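Local coordinates for protein dnab-like replicative helicase (Bacillus phage SPP1, PDB 3BH0) that is the ATPase domain of a DnaB-family replicative helicase, probably hydrolysing ATP to drive 5'-3' unwinding of double-stranded DNA at the phage replication fork, at residues Q162-I167 and K214-E219; Q173-R176 and R182-V185. One frame throughout, in Å; residues are numbered along the deposited sequence.

Contact 1: Q162-I167 and K214-E219; sequences QSVNYI and KKMARE
S163 OG accepts from Y166 N at 2.9 Å, with an N-H...O angle of 164°, and this N-cap bond starts the helical turn from which V164 and I167 reach M216 of helix 202-220. A backbone bond from I167 N to S163 O, 3.2 Å long, closes the same turn. The contact itself is apolar and buried, and M216 carries the whole of one side. Its chain is extended as far as the sulfur, which carries SD across to the neighbouring helix, and it bends only at chi3, 76°, to lay CE against I167. CE stands 3.9 Å from I167 CG2 and SD 4.1 Å from that same methyl, so both SD and CE lie against one branch of the isoleucine, the two side chains crossing at about a right angle. SD also approaches V164 CG1, at 4.2 Å. M216 touches W168 and T171 of helix 164-176 as well; with V164 and I167 these stand at positions i, i+3, i+4 and i+7, a spacing consistent with a knob-into-hole fit between two helices on one face of the RecA-like sheet of the DnaB C-terminal domain. V164 lies further along the same interface, where it also meets I209, D212 and L213 of helix 202-220. Behind I167 lie H102 of strand 98-103 and L193. K214, two residues before M216 on the same helix, sends NZ to a salt bridge with D258 and a hydrogen bond with R68 O.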
ATOM      1  N   GLN A 162     -15.272   5.734  -7.887  1.00 35.65           N
ATOM      2  CA  GLN A 162     -14.088   6.243  -8.569  1.00 35.20           C
ATOM      3  C   GLN A 162     -13.637   5.224  -9.598  1.00 34.86           C
ATOM      4  O   GLN A 162     -13.466   4.041  -9.276  1.00 34.99           O
ATOM      5  CB  GLN A 162     -12.928   6.499  -7.600  1.00 35.17           C
ATOM      6  CG  GLN A 162     -13.214   7.441  -6.461  1.00 34.64           C
ATOM      7  CD  GLN A 162     -11.990   7.683  -5.610  1.00 34.98           C
ATOM      8  OE1 GLN A 162     -10.906   7.890  -6.128  1.00 36.61           O
ATOM      9  NE2 GLN A 162     -12.152   7.635  -4.294  1.00 37.15           N
ATOM     10  N   SER A 163     -13.468   5.686 -10.832  1.00 33.92           N
ATOM     11  CA  SER A 163     -12.907   4.866 -11.905  1.00 33.61           C
ATOM     12  C   SER A 163     -11.396   5.083 -11.906  1.00 33.02           C
ATOM     13  O   SER A 163     -10.897   5.955 -11.180  1.00 32.81           O
ATOM     14  CB  SER A 163     -13.509   5.311 -13.239  1.00 33.47           C
ATOM     15  OG  SER A 163     -13.294   6.708 -13.412  1.00 33.22           O
ATOM     16  N   VAL A 164     -10.665   4.319 -12.710  1.00 32.81           N
ATOM     17  CA  VAL A 164      -9.238   4.621 -12.923  1.00 33.37           C
ATOM     18  C   VAL A 164      -9.093   5.971 -13.627  1.00 34.48           C
ATOM     19  O   VAL A 164      -8.163   6.727 -13.363  1.00 35.00           O
ATOM     20  CB  VAL A 164      -8.500   3.531 -13.734  1.00 32.70           C
ATOM     21  CG1 VAL A 164      -7.033   3.918 -13.944  1.00 31.69           C
ATOM     22  CG2 VAL A 164      -8.580   2.216 -13.020  1.00 32.03           C
ATOM     23  N   ASN A 165     -10.030   6.262 -14.515  1.00 35.79           N
ATOM     24  CA  ASN A 165     -10.064   7.528 -15.218  1.00 37.67           C
ATOM     25  C   ASN A 165     -10.113   8.686 -14.236  1.00 37.41           C
ATOM     26  O   ASN A 165      -9.308   9.622 -14.310  1.00 37.54           O
ATOM     27  CB  ASN A 165     -11.283   7.557 -16.140  1.00 38.72           C
ATOM     28  CG  ASN A 165     -11.054   8.397 -17.360  1.00 42.35           C
ATOM     29  OD1 ASN A 165     -11.113   9.638 -17.298  1.00 47.30           O
ATOM     30  ND2 ASN A 165     -10.783   7.739 -18.488  1.00 44.01           N
ATOM     31  N   TYR A 166     -11.039   8.584 -13.285  1.00 37.49           N
ATOM     32  CA  TYR A 166     -11.165   9.552 -12.205  1.00 37.10           C
ATOM     33  C   TYR A 166      -9.847   9.716 -11.458  1.00 36.77           C
ATOM     34  O   TYR A 166      -9.445  10.827 -11.138  1.00 36.82           O
ATOM     35  CB  TYR A 166     -12.297   9.136 -11.257  1.00 37.34           C
ATOM     36  CG  TYR A 166     -12.432  10.010 -10.038  1.00 38.48           C
ATOM     37  CD1 TYR A 166     -13.349  11.058 -10.006  1.00 40.16           C
ATOM     38  CD2 TYR A 166     -11.630   9.794  -8.907  1.00 38.13           C
ATOM     39  CE1 TYR A 166     -13.460  11.877  -8.864  1.00 40.44           C
ATOM     40  CE2 TYR A 166     -11.730  10.596  -7.785  1.00 37.51           C
ATOM     41  CZ  TYR A 166     -12.646  11.626  -7.765  1.00 38.85           C
ATOM     42  OH  TYR A 166     -12.736  12.416  -6.645  1.00 39.06           O
ATOM     43  N   ILE A 167      -9.171   8.605 -11.185  1.00 36.92           N
ATOM     44  CA  ILE A 167      -7.929   8.630 -10.395  1.00 36.54           C
ATOM     45  C   ILE A 167      -6.765   9.187 -11.203  1.00 37.31           C
ATOM     46  O   ILE A 167      -5.894   9.878 -10.658  1.00 36.99           O
ATOM     47  CB  ILE A 167      -7.591   7.225  -9.811  1.00 36.46           C
ATOM     48  CG1 ILE A 167      -8.689   6.798  -8.820  1.00 35.97           C
ATOM     49  CG2 ILE A 167      -6.188   7.201  -9.201  1.00 33.89           C
ATOM     50  CD1 ILE A 167      -8.517   5.427  -8.223  1.00 35.52           C
ATOM     51  N   LYS A 214      -1.805  -0.097 -14.270  1.00 34.23           N
ATOM     52  CA  LYS A 214      -0.393  -0.255 -14.621  1.00 34.78           C
ATOM     53  C   LYS A 214       0.024   0.792 -15.677  1.00 35.12           C
ATOM     54  O   LYS A 214       1.090   1.415 -15.564  1.00 34.84           O
ATOM     55  CB  LYS A 214      -0.120  -1.702 -15.078  1.00 34.34           C
ATOM     56  CG  LYS A 214       1.283  -1.993 -15.630  1.00 34.55           C
ATOM     57  CD  LYS A 214       2.400  -1.433 -14.761  1.00 33.99           C
ATOM     58  CE  LYS A 214       3.774  -1.830 -15.279  1.00 33.36           C
ATOM     59  NZ  LYS A 214       4.826  -1.309 -14.352  1.00 33.52           N
ATOM     60  N   LYS A 215      -0.824   0.975 -16.692  1.00 35.78           N
ATOM     61  CA  LYS A 215      -0.615   1.998 -17.722  1.00 36.57           C
ATOM     62  C   LYS A 215      -0.478   3.387 -17.071  1.00 36.70           C
ATOM     63  O   LYS A 215       0.451   4.131 -17.379  1.00 36.09           O
ATOM     64  CB  LYS A 215      -1.764   1.980 -18.742  1.00 36.66           C
ATOM     65  CG  LYS A 215      -1.338   2.460 -20.118  1.00 39.71           C
ATOM     66  CD  LYS A 215      -2.505   2.837 -21.007  1.00 42.51           C
ATOM     67  CE  LYS A 215      -2.993   1.654 -21.830  1.00 44.89           C
ATOM     68  NZ  LYS A 215      -4.021   2.107 -22.828  1.00 46.99           N
ATOM     69  N   MET A 216      -1.392   3.703 -16.148  1.00 36.80           N
ATOM     70  CA  MET A 216      -1.328   4.935 -15.371  1.00 37.52           C
ATOM     71  C   MET A 216      -0.017   5.083 -14.592  1.00 37.55           C
ATOM     72  O   MET A 216       0.599   6.149 -14.610  1.00 37.63           O
ATOM     73  CB  MET A 216      -2.515   5.030 -14.416  1.00 37.19           C
ATOM     74  CG  MET A 216      -2.484   6.276 -13.524  1.00 37.68           C
ATOM     75  SD  MET A 216      -3.943   6.423 -12.482  1.00 38.68           S
ATOM     76  CE  MET A 216      -3.569   5.195 -11.222  1.00 36.57           C
ATOM     77  N   ALA A 217       0.397   4.020 -13.899  1.00 37.84           N
ATOM     78  CA  ALA A 217       1.675   4.001 -13.187  1.00 38.07           C
ATOM     79  C   ALA A 217       2.798   4.409 -14.137  1.00 38.59           C
ATOM     80  O   ALA A 217       3.606   5.286 -13.826  1.00 38.52           O
ATOM     81  CB  ALA A 217       1.938   2.609 -12.603  1.00 37.63           C
ATOM     82  N   ARG A 218       2.819   3.756 -15.301  1.00 39.40           N
ATOM     83  CA  ARG A 218       3.818   3.985 -16.347  1.00 40.13           C
ATOM     84  C   ARG A 218       3.703   5.369 -17.009  1.00 40.21           C
ATOM     85  O   ARG A 218       4.680   6.116 -17.048  1.00 40.34           O
ATOM     86  CB  ARG A 218       3.726   2.871 -17.406  1.00 39.71           C
ATOM     87  CG  ARG A 218       4.263   1.524 -16.939  1.00 40.53           C
ATOM     88  CD  ARG A 218       5.705   1.280 -17.391  1.00 41.56           C
ATOM     89  NE  ARG A 218       5.717   0.913 -18.805  1.00 43.14           N
ATOM     90  CZ  ARG A 218       6.421   1.522 -19.755  1.00 42.08           C
ATOM     91  NH1 ARG A 218       7.254   2.518 -19.473  1.00 41.81           N
ATOM     92  NH2 ARG A 218       6.309   1.086 -20.994  1.00 42.91           N
ATOM     93  N   GLU A 219       2.510   5.694 -17.511  1.00 40.49           N
ATOM     94  CA  GLU A 219       2.276   6.892 -18.340  1.00 40.81           C
ATOM     95  C   GLU A 219       2.414   8.180 -17.542  1.00 40.28           C
ATOM     96  O   GLU A 219       2.940   9.166 -18.050  1.00 40.55           O
ATOM     97  CB  GLU A 219       0.907   6.821 -19.044  1.00 40.67           C
ATOM     98  CG  GLU A 219       0.791   7.653 -20.318  1.00 44.51           C
ATOM     99  CD  GLU A 219       0.009   6.938 -21.446  1.00 50.11           C
ATOM    100  OE1 GLU A 219      -1.166   6.547 -21.226  1.00 50.64           O
ATOM    101  OE2 GLU A 219       0.575   6.778 -22.566  1.00 51.92           O
TER

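Contact 2: Q173-R176 and R182-V185; sequences QTKR and RVIV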
ATOM      1  N   GLN A 173      -3.276  16.171 -11.644  1.00 48.58           N
ATOM      2  CA  GLN A 173      -3.605  17.296 -10.780  1.00 49.69           C
ATOM      3  C   GLN A 173      -2.660  17.414  -9.577  1.00 49.45           C
ATOM      4  O   GLN A 173      -2.212  18.508  -9.269  1.00 49.98           O
ATOM      5  CB  GLN A 173      -5.074  17.172 -10.348  1.00 49.56           C
ATOM      6  CG  GLN A 173      -5.660  18.415  -9.726  1.00 51.50           C
ATOM      7  CD  GLN A 173      -7.091  18.223  -9.249  1.00 51.67           C
ATOM      8  OE1 GLN A 173      -7.946  17.698  -9.972  1.00 53.80           O
ATOM      9  NE2 GLN A 173      -7.361  18.665  -8.026  1.00 55.02           N
ATOM     10  N   THR A 174      -2.345  16.296  -8.922  1.00 49.96           N
ATOM     11  CA  THR A 174      -1.380  16.268  -7.793  1.00 50.34           C
ATOM     12  C   THR A 174       0.055  16.492  -8.253  1.00 51.22           C
ATOM     13  O   THR A 174       0.847  17.145  -7.575  1.00 51.60           O
ATOM     14  CB  THR A 174      -1.443  14.917  -6.989  1.00 49.93           C
ATOM     15  OG1 THR A 174      -2.711  14.796  -6.338  1.00 48.86           O
ATOM     16  CG2 THR A 174      -0.342  14.822  -5.935  1.00 48.61           C
ATOM     17  N   LYS A 175       0.397  15.908  -9.391  1.00 52.61           N
ATOM     18  CA  LYS A 175       1.727  16.056  -9.970  1.00 53.79           C
ATOM     19  C   LYS A 175       2.013  17.531 -10.199  1.00 54.26           C
ATOM     20  O   LYS A 175       2.995  18.067  -9.700  1.00 54.07           O
ATOM     21  CB  LYS A 175       1.803  15.297 -11.293  1.00 53.76           C
ATOM     22  CG  LYS A 175       2.279  13.871 -11.177  1.00 53.82           C
ATOM     23  CD  LYS A 175       2.665  13.398 -12.564  1.00 54.51           C
ATOM     24  CE  LYS A 175       4.121  12.987 -12.608  1.00 54.74           C
ATOM     25  NZ  LYS A 175       4.509  12.740 -14.023  1.00 55.22           N
ATOM     26  N   ARG A 176       1.119  18.178 -10.939  1.00 55.51           N
ATOM     27  CA  ARG A 176       1.215  19.614 -11.221  1.00 56.96           C
ATOM     28  C   ARG A 176       1.422  20.470  -9.968  1.00 57.11           C
ATOM     29  O   ARG A 176       2.151  21.467 -10.011  1.00 57.40           O
ATOM     30  CB  ARG A 176      -0.036  20.075 -11.962  1.00 57.23           C
ATOM     31  CG  ARG A 176       0.197  21.225 -12.930  1.00 60.02           C
ATOM     32  CD  ARG A 176      -1.118  21.588 -13.632  1.00 64.18           C
ATOM     33  NE  ARG A 176      -2.230  21.586 -12.680  1.00 66.83           N
ATOM     34  CZ  ARG A 176      -2.823  22.679 -12.203  1.00 68.15           C
ATOM     35  NH1 ARG A 176      -2.437  23.891 -12.612  1.00 67.71           N
ATOM     36  NH2 ARG A 176      -3.814  22.555 -11.319  1.00 68.28           N
ATOM     37  N   ARG A 182       8.084  12.598  -6.152  1.00 49.43           N
ATOM     38  CA  ARG A 182       7.504  11.324  -6.555  1.00 48.11           C
ATOM     39  C   ARG A 182       6.180  11.083  -5.817  1.00 46.95           C
ATOM     40  O   ARG A 182       6.153  11.075  -4.582  1.00 47.04           O
ATOM     41  CB  ARG A 182       8.504  10.172  -6.364  1.00 48.48           C
ATOM     42  CG  ARG A 182       9.754  10.529  -5.564  1.00 48.09           C
ATOM     43  CD  ARG A 182      10.779   9.400  -5.561  1.00 48.08           C
ATOM     44  NE  ARG A 182      11.161   9.073  -4.190  1.00 49.14           N
ATOM     45  CZ  ARG A 182      12.187   8.306  -3.840  1.00 49.35           C
ATOM     46  NH1 ARG A 182      12.975   7.773  -4.758  1.00 49.03           N
ATOM     47  NH2 ARG A 182      12.424   8.072  -2.556  1.00 50.90           N
ATOM     48  N   VAL A 183       5.101  10.955  -6.598  1.00 45.23           N
ATOM     49  CA  VAL A 183       3.726  10.712  -6.131  1.00 43.48           C
ATOM     50  C   VAL A 183       3.460   9.208  -5.997  1.00 42.67           C
ATOM     51  O   VAL A 183       3.920   8.407  -6.816  1.00 42.16           O
ATOM     52  CB  VAL A 183       2.684  11.331  -7.118  1.00 43.49           C
ATOM     53  CG1 VAL A 183       1.243  11.061  -6.689  1.00 42.56           C
ATOM     54  CG2 VAL A 183       2.900  12.827  -7.273  1.00 43.80           C
ATOM     55  N   ILE A 184       2.714   8.823  -4.962  1.00 41.65           N
ATOM     56  CA  ILE A 184       2.360   7.418  -4.759  1.00 40.28           C
ATOM     57  C   ILE A 184       0.848   7.314  -4.668  1.00 39.63           C
ATOM     58  O   ILE A 184       0.235   7.947  -3.817  1.00 40.03           O
ATOM     59  CB  ILE A 184       3.034   6.844  -3.495  1.00 40.40           C
ATOM     60  CG1 ILE A 184       4.551   6.999  -3.588  1.00 39.71           C
ATOM     61  CG2 ILE A 184       2.634   5.359  -3.270  1.00 40.08           C
ATOM     62  CD1 ILE A 184       5.148   7.781  -2.456  1.00 38.81           C
ATOM     63  N   VAL A 185       0.243   6.530  -5.551  1.00 38.35           N
ATOM     64  CA  VAL A 185      -1.217   6.399  -5.574  1.00 37.16           C
ATOM     65  C   VAL A 185      -1.648   5.120  -4.854  1.00 36.90           C
ATOM     66  O   VAL A 185      -1.414   4.024  -5.345  1.00 36.36           O
ATOM     67  CB  VAL A 185      -1.757   6.463  -7.030  1.00 37.05           C
ATOM     68  CG1 VAL A 185      -3.280   6.470  -7.072  1.00 34.67           C
ATOM     69  CG2 VAL A 185      -1.190   7.707  -7.733  1.00 36.79           C
TER
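V183 meets T174 and K175 through aliphatic carbons alone. Its CG2 lies 4.0 Å from T174 CG2 and 4.1 Å from K175 CG, so one methyl serves two consecutive residues of the helix. V183 CG1 adds a looser approach to T174 CG2 at 4.2 Å, leaving the threonine methyl over both branches of the valine. The two CA atoms closest across the contact, of K175 and V183, are 6.9 Å apart, and both side chains from the helix pass the valine at a slant.

Polar groups are held outside this apolar patch. With chi1 of -66°, T174 places CG2 anti to the backbone N, towards the valine, while OG1 stays beside that nitrogen, where it hydrogen-bonds K170 O one turn back and N100 ND2 of strand 98-103. The threonine is buried, and these two bonds provide for its hydroxyl. K175 contributes its CG to the contact and carries its amine elsewhere: the chain bends at chi3 and NZ reaches L220 O at the end of helix 202-220.

Backbone bonds fix the strand beneath. I184 pairs with V98 and N100 on one neighbouring strand, and V185 with V223 and I225 on the other, while R182 NE, just before the strand, forms a salt bridge with D97. The contact packs the C-terminal part of helix 164-176 on the start of strand 183-188, within a beta-alpha-beta crossover in which that helix joins parallel strands 154-157 and 183-188, with strand 98-103 between them, in the RecA-like P-loop NTPase fold.

In the fold
Contacts 1 and 2 use opposite ends of helix 164-176, and their centres are about 12 Å apart. Along the chain, the helix start is followed by both halves of contact 2, and the second half of contact 1 comes last, on helix 202-220. They join directly where I167 CG2 packs on V185 CG1 at 3.7 Å. Contact 1 sets the helix's first turn against helix 202-220 and contact 2 its C-terminal part on strand 183-188, while V185 also reaches I167 and T171. This places both contacts in one flank of the helicase ATPase domain, towards the sheet edge formed by strand 154-157, so helix 164-176 rests on the sheet and against helix 202-220.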